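Local atomic coordinates of putative exported protein (Bacteroides fragilis, PDB entry 3FZX), a protein that binds calcium ions and, as a putative exported beta-barrel protein of the LolA/LolB clan, probably binds lipid, though its exact role is unknown. Residues Asn93-Asn96 against Ala97-Met101; Pro109-Ser113 against Asn114-Pro118; Asn173-Pro177 against Lys178-Lys182. All blocks are in the same frame, centred on the assembly; numbering follows the deposited sequence.

Contact 1 (Asn93-Asn96 against Ala97-Met101)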
loop_
_atom_site.group_PDB
_atom_site.type_symbol
_atom_site.label_atom_id
_atom_site.label_comp_id
_atom_site.label_asym_id
_atom_site.label_seq_id
_atom_site.Cartn_x
_atom_site.Cartn_y
_atom_site.Cartn_z
ATOM N N ASN A 93 -13.366 -4.742 17.074
ATOM C CA ASN A 93 -13.289 -4.795 18.530
ATOM C C ASN A 93 -11.965 -4.369 19.147
ATOM O O ASN A 93 -11.919 -4.159 20.337
ATOM C CB ASN A 93 -13.679 -6.194 19.028
ATOM C CG ASN A 93 -15.172 -6.497 18.816
ATOM O OD1 ASN A 93 -15.929 -5.624 18.430
ATOM N ND2 ASN A 93 -15.585 -7.728 19.066
HETATM N N MSE A 94 -10.896 -4.224 18.377
HETATM C CA MSE A 94 -9.642 -3.771 18.976
HETATM C C MSE A 94 -9.323 -2.322 18.636
HETATM O O MSE A 94 -8.324 -1.786 19.125
HETATM C CB MSE A 94 -8.481 -4.736 18.686
HETATM C CG MSE A 94 -8.243 -5.161 17.252
HETATM SE SE MSE A 94 -7.356 -3.797 16.206
HETATM C CE MSE A 94 -5.459 -4.010 16.852
HETATM N N MSE A 95 -10.184 -1.666 17.850
HETATM C CA MSE A 95 -9.896 -0.308 17.366
HETATM C C MSE A 95 -10.147 0.790 18.380
HETATM O O MSE A 95 -11.121 0.759 19.124
HETATM C CB MSE A 95 -10.730 0.037 16.146
HETATM C CG MSE A 95 -10.155 -0.366 14.788
HETATM SE SE MSE A 95 -11.656 -0.194 13.515
HETATM C CE MSE A 95 -10.832 -1.346 12.151
ATOM N N ASN A 96 -9.251 1.766 18.369
ATOM C CA ASN A 96 -9.435 3.028 19.059
ATOM C C ASN A 96 -8.627 4.092 18.285
ATOM O O ASN A 96 -7.987 3.789 17.257
ATOM C CB ASN A 96 -9.075 2.924 20.551
ATOM C CG ASN A 96 -7.674 2.388 20.789
ATOM O OD1 ASN A 96 -6.699 2.876 20.211
ATOM N ND2 ASN A 96 -7.564 1.378 21.658
ATOM N N ALA A 97 -8.692 5.334 18.744
ATOM C CA ALA A 97 -8.031 6.449 18.071
ATOM C C ALA A 97 -6.526 6.258 17.871
ATOM O O ALA A 97 -5.968 6.845 16.963
ATOM C CB ALA A 97 -8.291 7.738 18.832
ATOM N N ASP A 98 -5.862 5.467 18.718
ATOM C CA ASP A 98 -4.430 5.224 18.576
ATOM C C ASP A 98 -4.081 3.988 17.728
ATOM O O ASP A 98 -2.904 3.630 17.633
ATOM C CB ASP A 98 -3.759 5.131 19.963
ATOM C CG ASP A 98 -3.757 6.472 20.715
ATOM O OD1 ASP A 98 -4.220 7.501 20.182
ATOM O OD2 ASP A 98 -3.293 6.498 21.864
ATOM N N VAL A 99 -5.082 3.337 17.126
ATOM C CA VAL A 99 -4.824 2.190 16.263
ATOM C C VAL A 99 -4.598 2.661 14.836
ATOM O O VAL A 99 -5.322 3.488 14.319
ATOM C CB VAL A 99 -5.971 1.139 16.300
ATOM C CG1 VAL A 99 -5.886 0.196 15.111
ATOM C CG2 VAL A 99 -5.926 0.351 17.613
ATOM N N TYR A 100 -3.576 2.116 14.210
ATOM C CA TYR A 100 -3.243 2.394 12.829
ATOM C C TYR A 100 -3.212 1.091 12.102
ATOM O O TYR A 100 -3.133 0.030 12.704
ATOM C CB TYR A 100 -1.869 3.070 12.749
ATOM C CG TYR A 100 -1.949 4.426 13.387
ATOM C CD1 TYR A 100 -2.464 5.524 12.676
ATOM C CD2 TYR A 100 -1.609 4.608 14.718
ATOM C CE1 TYR A 100 -2.585 6.782 13.265
ATOM C CE2 TYR A 100 -1.722 5.875 15.318
ATOM C CZ TYR A 100 -2.212 6.943 14.585
ATOM O OH TYR A 100 -2.332 8.166 15.174
HETATM N N MSE A 101 -3.274 1.176 10.792
HETATM C CA MSE A 101 -3.309 -0.008 9.970
HETATM C C MSE A 101 -2.567 0.218 8.658
HETATM O O MSE A 101 -2.452 1.345 8.190
HETATM C CB MSE A 101 -4.743 -0.454 9.757
HETATM C CG MSE A 101 -5.631 0.595 9.213
HETATM SE SE MSE A 101 -7.475 -0.022 9.198
HETATM C CE MSE A 101 -8.113 0.703 10.917
#
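Asn-96 and Val-99 close a type I beta turn that carries the chain from the weakly bonded end of helix 89-94 into strand 99-107. One backbone bond closes it and a side-chain bond braces it. The backbone N of Val-99 donates to Asn-96 O at 2.9 Å in a nearly straight bond (164° at the hydrogen), although it approaches from above the carbonyl plane. The second runs from Asp-98 N to Asn-96 OD1 at 3.1 Å, less straight but lying in the plane of the amide on an oxygen lone pair; this makes an Asx turn nested in the beta turn. Asn-96 reaches it because CG stands between its backbone N and carbonyl carbon (chi1 55°), which folds the amide back over the turn. Both ends of that amide are engaged, ND2 weakly by Gln-133, while Asn-96 O also accepts from Asn-65 ND2.

The apolar contacts centre on Val-99, which directs its side chain toward the preceding segment: CG1 comes to 4.3 Å from Met-95 CG. Met-94, selenomethionine like Met-95 and Met-101, brings its SE to 4.4 Å from Val-99 CG1. The extended chain of Met-95 meets the bent one of Met-101 at about a right angle, their CE methyls 3.6 Å apart, with Phe-56 touching the first and Tyr-54 the second. Separately, the CG2 methyl of Val-99 makes van der Waals contact with a backbone carbonyl, Met-94 O, at 3.6 Å.

The chemistry is thus divided: polar atoms of Asn-96 fix the shape of the turn, while Val-99 and Met-95, both buried, pack the chain just after the helix against the new strand.

Contact 2 (Pro109-Ser113 against Asn114-Pro118)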
loop_
_atom_site.group_PDB
_atom_site.type_symbol
_atom_site.label_atom_id
_atom_site.label_comp_id
_atom_site.label_asym_id
_atom_site.label_seq_id
_atom_site.Cartn_x
_atom_site.Cartn_y
_atom_site.Cartn_z
ATOM N N PRO A 109 -10.658 -7.486 -10.002
ATOM C CA PRO A 109 -10.891 -7.626 -11.424
ATOM C C PRO A 109 -12.288 -7.241 -11.865
ATOM O O PRO A 109 -13.273 -7.296 -11.098
ATOM C CB PRO A 109 -10.667 -9.109 -11.701
ATOM C CG PRO A 109 -10.199 -9.726 -10.470
ATOM C CD PRO A 109 -10.379 -8.768 -9.341
ATOM N N ASP A 110 -12.348 -6.872 -13.133
ATOM C CA ASP A 110 -13.555 -6.432 -13.793
ATOM C C ASP A 110 -14.152 -7.621 -14.541
ATOM O O ASP A 110 -13.846 -7.850 -15.713
ATOM C CB ASP A 110 -13.186 -5.295 -14.747
ATOM C CG ASP A 110 -14.366 -4.727 -15.481
ATOM O OD1 ASP A 110 -15.508 -5.220 -15.294
ATOM O OD2 ASP A 110 -14.126 -3.760 -16.233
ATOM N N ALA A 111 -14.979 -8.387 -13.838
ATOM C CA ALA A 111 -15.691 -9.545 -14.401
ATOM C C ALA A 111 -16.615 -9.107 -15.519
ATOM O O ALA A 111 -16.754 -9.783 -16.546
ATOM C CB ALA A 111 -16.510 -10.236 -13.318
ATOM N N PHE A 112 -17.207 -7.937 -15.301
ATOM C CA PHE A 112 -18.248 -7.370 -16.158
ATOM C C PHE A 112 -17.738 -7.062 -17.549
ATOM O O PHE A 112 -18.521 -7.091 -18.482
ATOM C CB PHE A 112 -18.863 -6.095 -15.535
ATOM C CG PHE A 112 -19.259 -6.226 -14.060
ATOM C CD1 PHE A 112 -20.425 -6.896 -13.683
ATOM C CD2 PHE A 112 -18.475 -5.631 -13.051
ATOM C CE1 PHE A 112 -20.803 -6.994 -12.307
ATOM C CE2 PHE A 112 -18.855 -5.727 -11.667
ATOM C CZ PHE A 112 -20.021 -6.404 -11.310
ATOM N N SER A 113 -16.449 -6.752 -17.694
ATOM C CA SER A 113 -15.864 -6.571 -19.016
ATOM C C SER A 113 -15.044 -7.798 -19.397
ATOM O O SER A 113 -15.134 -8.234 -20.524
ATOM C CB SER A 113 -15.026 -5.292 -19.104
ATOM O OG SER A 113 -13.646 -5.516 -18.861
ATOM N N ASN A 114 -14.244 -8.341 -18.474
ATOM C CA ASN A 114 -13.443 -9.566 -18.705
ATOM C C ASN A 114 -14.032 -10.766 -17.972
ATOM O O ASN A 114 -13.679 -11.010 -16.820
ATOM C CB ASN A 114 -12.019 -9.345 -18.235
ATOM C CG ASN A 114 -11.449 -8.086 -18.785
ATOM O OD1 ASN A 114 -12.026 -7.498 -19.711
ATOM N ND2 ASN A 114 -10.328 -7.635 -18.220
ATOM N N PRO A 115 -14.905 -11.535 -18.648
ATOM C CA PRO A 115 -15.646 -12.596 -17.987
ATOM C C PRO A 115 -14.759 -13.701 -17.445
ATOM O O PRO A 115 -13.713 -14.041 -18.023
ATOM C CB PRO A 115 -16.551 -13.137 -19.095
ATOM C CG PRO A 115 -15.760 -12.939 -20.316
ATOM C CD PRO A 115 -15.039 -11.632 -20.114
HETATM N N MSE A 116 -15.206 -14.232 -16.320
HETATM C CA MSE A 116 -14.501 -15.240 -15.588
HETATM C C MSE A 116 -15.396 -16.419 -15.399
HETATM O O MSE A 116 -16.595 -16.264 -15.307
HETATM C CB MSE A 116 -14.110 -14.676 -14.233
HETATM C CG MSE A 116 -13.029 -13.655 -14.360
HETATM SE SE MSE A 116 -12.582 -12.883 -12.654
HETATM C CE MSE A 116 -14.057 -11.660 -12.449
ATOM N N ASN A 117 -14.805 -17.604 -15.375
ATOM C CA ASN A 117 -15.526 -18.814 -15.026
ATOM C C ASN A 117 -15.484 -19.003 -13.506
ATOM O O ASN A 117 -14.504 -18.630 -12.855
ATOM C CB ASN A 117 -14.928 -19.993 -15.772
ATOM C CG ASN A 117 -15.182 -19.904 -17.273
ATOM O OD1 ASN A 117 -16.229 -19.432 -17.696
ATOM N ND2 ASN A 117 -14.227 -20.349 -18.077
ATOM N N PRO A 118 -16.568 -19.534 -12.921
ATOM C CA PRO A 118 -16.576 -19.866 -11.497
ATOM C C PRO A 118 -15.340 -20.679 -11.122
ATOM O O PRO A 118 -15.027 -21.665 -11.786
ATOM C CB PRO A 118 -17.844 -20.710 -11.335
ATOM C CG PRO A 118 -18.736 -20.279 -12.434
ATOM C CD PRO A 118 -17.882 -19.763 -13.550
#
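Two flat groups of Asp-110 shape the turn: its backbone carbonyl meets Asn-114, its carboxylate Ser-113. The carbonyl takes the backbone N of Asn-114 at 2.8 Å from Asp-110 O, the donor tilted 18° from the carbonyl plane, which closes an alpha turn. The carboxylate is met on a face: Ser-113 N stands well above its plane and bonds Asp-110 OD1 at 3.0 Å, an Asx motif that ties the side chain to the same turn. CG lies anti to the backbone N (chi1 -179°), an orientation that carries the carboxylate to this N-H. A weak bond from Ala-8 N reaches OD2 of Asp-110.

This turn belongs to the long loop between strands 99-107 and 127-133 that leads on to the calcium ligands Gly-119 and Asp-121; the side chain of Met-116 is about 10 Å from a bound calcium ion. Met-116, a selenomethionine, bends at chi3 toward Pro-109; the position of Met-116 CE next to Ala-111 is doubtful. Phe-150 of strand 136-158 packs on both Ala-111 and Met-116.

Past Asn-114 the chain stays beside Ala-111 by CA-H...O contacts in both directions: Pro-115 CA lies 3.3 Å from Ala-111 O, and Ala-111 CA 3.5 Å from Asn-114 O.

Contact 3 (Asn173-Pro177 against Lys178-Lys182)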
loop_
_atom_site.group_PDB
_atom_site.type_symbol
_atom_site.label_atom_id
_atom_site.label_comp_id
_atom_site.label_asym_id
_atom_site.label_seq_id
_atom_site.Cartn_x
_atom_site.Cartn_y
_atom_site.Cartn_z
ATOM N N ASN A 173 -6.881 -15.775 7.517
ATOM C CA ASN A 173 -6.256 -16.094 8.792
ATOM C C ASN A 173 -6.208 -14.795 9.577
ATOM O O ASN A 173 -5.796 -13.755 9.048
ATOM C CB ASN A 173 -4.848 -16.657 8.592
ATOM C CG ASN A 173 -4.855 -18.039 7.953
ATOM O OD1 ASN A 173 -5.908 -18.662 7.796
ATOM N ND2 ASN A 173 -3.680 -18.524 7.587
ATOM N N ILE A 174 -6.676 -14.845 10.821
ATOM C CA ILE A 174 -6.685 -13.681 11.703
ATOM C C ILE A 174 -5.893 -14.037 12.955
ATOM O O ILE A 174 -6.242 -14.977 13.660
ATOM C CB ILE A 174 -8.093 -13.325 12.126
ATOM C CG1 ILE A 174 -8.967 -13.076 10.896
ATOM C CG2 ILE A 174 -8.054 -12.144 13.115
ATOM C CD1 ILE A 174 -10.444 -13.309 11.146
ATOM N N TRP A 175 -4.818 -13.310 13.210
ATOM C CA TRP A 175 -3.983 -13.547 14.356
ATOM C C TRP A 175 -3.941 -12.315 15.232
ATOM O O TRP A 175 -3.850 -11.208 14.730
ATOM C CB TRP A 175 -2.588 -13.854 13.893
ATOM C CG TRP A 175 -1.647 -14.073 15.042
ATOM C CD1 TRP A 175 -1.405 -15.244 15.660
ATOM C CD2 TRP A 175 -0.847 -13.085 15.718
ATOM N NE1 TRP A 175 -0.510 -15.070 16.670
ATOM C CE2 TRP A 175 -0.150 -13.752 16.740
ATOM C CE3 TRP A 175 -0.668 -11.703 15.566
ATOM C CZ2 TRP A 175 0.750 -13.093 17.610
ATOM C CZ3 TRP A 175 0.214 -11.039 16.432
ATOM C CH2 TRP A 175 0.904 -11.735 17.447
ATOM N N THR A 176 -4.066 -12.515 16.537
ATOM C CA THR A 176 -3.738 -11.511 17.556
ATOM C C THR A 176 -2.861 -12.281 18.531
ATOM O O THR A 176 -2.773 -13.506 18.434
ATOM C CB THR A 176 -4.950 -10.987 18.355
ATOM O OG1 THR A 176 -5.439 -12.027 19.226
ATOM C CG2 THR A 176 -6.028 -10.505 17.445
ATOM N N PRO A 177 -2.181 -11.568 19.452
ATOM C CA PRO A 177 -1.399 -12.280 20.472
ATOM C C PRO A 177 -2.241 -13.221 21.344
ATOM O O PRO A 177 -1.686 -14.134 21.909
ATOM C CB PRO A 177 -0.820 -11.149 21.326
ATOM C CG PRO A 177 -0.801 -9.968 20.396
ATOM C CD PRO A 177 -2.004 -10.106 19.551
ATOM N N LYS A 178 -3.551 -12.990 21.443
ATOM C CA LYS A 178 -4.441 -13.854 22.220
ATOM C C LYS A 178 -5.037 -15.036 21.449
ATOM O O LYS A 178 -5.403 -16.021 22.080
ATOM C CB LYS A 178 -5.560 -13.027 22.876
ATOM C CG LYS A 178 -5.001 -12.157 24.018
ATOM C CD LYS A 178 -6.019 -11.223 24.677
ATOM C CE LYS A 178 -5.415 -10.629 25.955
ATOM N NZ LYS A 178 -6.296 -9.665 26.685
ATOM N N GLU A 179 -5.136 -14.968 20.115
ATOM C CA GLU A 179 -5.719 -16.083 19.329
ATOM C C GLU A 179 -5.559 -16.035 17.808
ATOM O O GLU A 179 -5.372 -14.972 17.230
ATOM C CB GLU A 179 -7.215 -16.192 19.606
ATOM C CG GLU A 179 -7.978 -14.892 19.450
ATOM C CD GLU A 179 -9.479 -15.095 19.516
ATOM O OE1 GLU A 179 -9.923 -16.229 19.803
ATOM O OE2 GLU A 179 -10.221 -14.121 19.269
ATOM N N THR A 180 -5.646 -17.217 17.194
ATOM C CA THR A 180 -5.713 -17.389 15.755
ATOM C C THR A 180 -7.095 -17.875 15.405
ATOM O O THR A 180 -7.563 -18.827 15.997
ATOM C CB THR A 180 -4.748 -18.449 15.241
ATOM O OG1 THR A 180 -3.414 -18.035 15.512
ATOM C CG2 THR A 180 -4.900 -18.640 13.721
ATOM N N ILE A 181 -7.735 -17.213 14.447
ATOM C CA ILE A 181 -9.016 -17.628 13.903
ATOM C C ILE A 181 -8.740 -17.949 12.430
ATOM O O ILE A 181 -8.057 -17.189 11.764
ATOM C CB ILE A 181 -10.057 -16.495 13.967
ATOM C CG1 ILE A 181 -10.276 -16.015 15.399
ATOM C CG2 ILE A 181 -11.396 -16.947 13.391
ATOM C CD1 ILE A 181 -11.176 -14.785 15.430
ATOM N N LYS A 182 -9.242 -19.081 11.947
ATOM C CA LYS A 182 -9.163 -19.442 10.529
ATOM C C LYS A 182 -10.567 -19.500 9.980
ATOM O O LYS A 182 -11.494 -19.956 10.654
ATOM C CB LYS A 182 -8.469 -20.779 10.343
ATOM C CG LYS A 182 -6.999 -20.693 10.652
ATOM C CD LYS A 182 -6.248 -21.988 10.383
ATOM C CE LYS A 182 -4.756 -21.807 10.683
ATOM N NZ LYS A 182 -3.893 -22.806 9.982
#
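Trp-175 and Thr-180 stand side by side on one face of a beta hairpin, a non-hydrogen-bonded antiparallel pair. The threonine comes to the edge of the indole, Thr-180 OG1 lying near the ring plane 3.4 Å from Trp-175 CD1. One indole face is met by the backbone N of Pro-177, 3.6 Å above the plane and offset toward the rim; that face of the ring lies against the start of the turn.

On the other face of the hairpin Ile-174 and Ile-181 are directly paired. Their side chains meet at the CB atoms, 4.2 Å apart, and their CG1 branches diverge from there. As a hydrogen-bonded antiparallel pair, their backbones exchange two bonds, Ile-174 N to Ile-181 O at 2.9 Å and Ile-181 N to Ile-174 O at 2.8 Å.

Pro-177 and Lys-178 form the tight two-residue turn. Thr-176 N donates to Glu-179 O at 2.9 Å, and Glu-179 N turns to both Thr-176 O and Thr-176 OG1, 3.1 Å from the latter. With OG1 held between its backbone N and carbonyl carbon (chi1 70°), Thr-176 sets this oxygen before the N-H groups of Glu-179 and Lys-178; it accepts weakly from Lys-178 N, an ST turn.

The hairpin joins strands 161-175 and 180-190 of the barrel. Strand 136-158 flanks it through backbone bonds to Asn-173 and Trp-175, Thr-90 of helix 89-94 touches both isoleucines, and Pro-45 of the second subunit packs on Trp-175.

From the N terminus, the chain has laid down five strands before contact 1, where a beta turn takes it from helix 89-94 into strand 99-107. That strand leads across the barrel to contact 2, on the opposite side of the chain's centre and about 35 Å away between centres, within the loop leading to the calcium site. Contact 3 follows later as the hairpin turn between strands 161-175 and 180-190. The three are in series: each closes only its own short turn, and none nests in or crosses another. Contacts 1 and 3 reach the same sheet, about 6 Å apart at their nearest atoms, and helix 89-94 links them, ending in contact 1 and touching contact 3 through Thr-90.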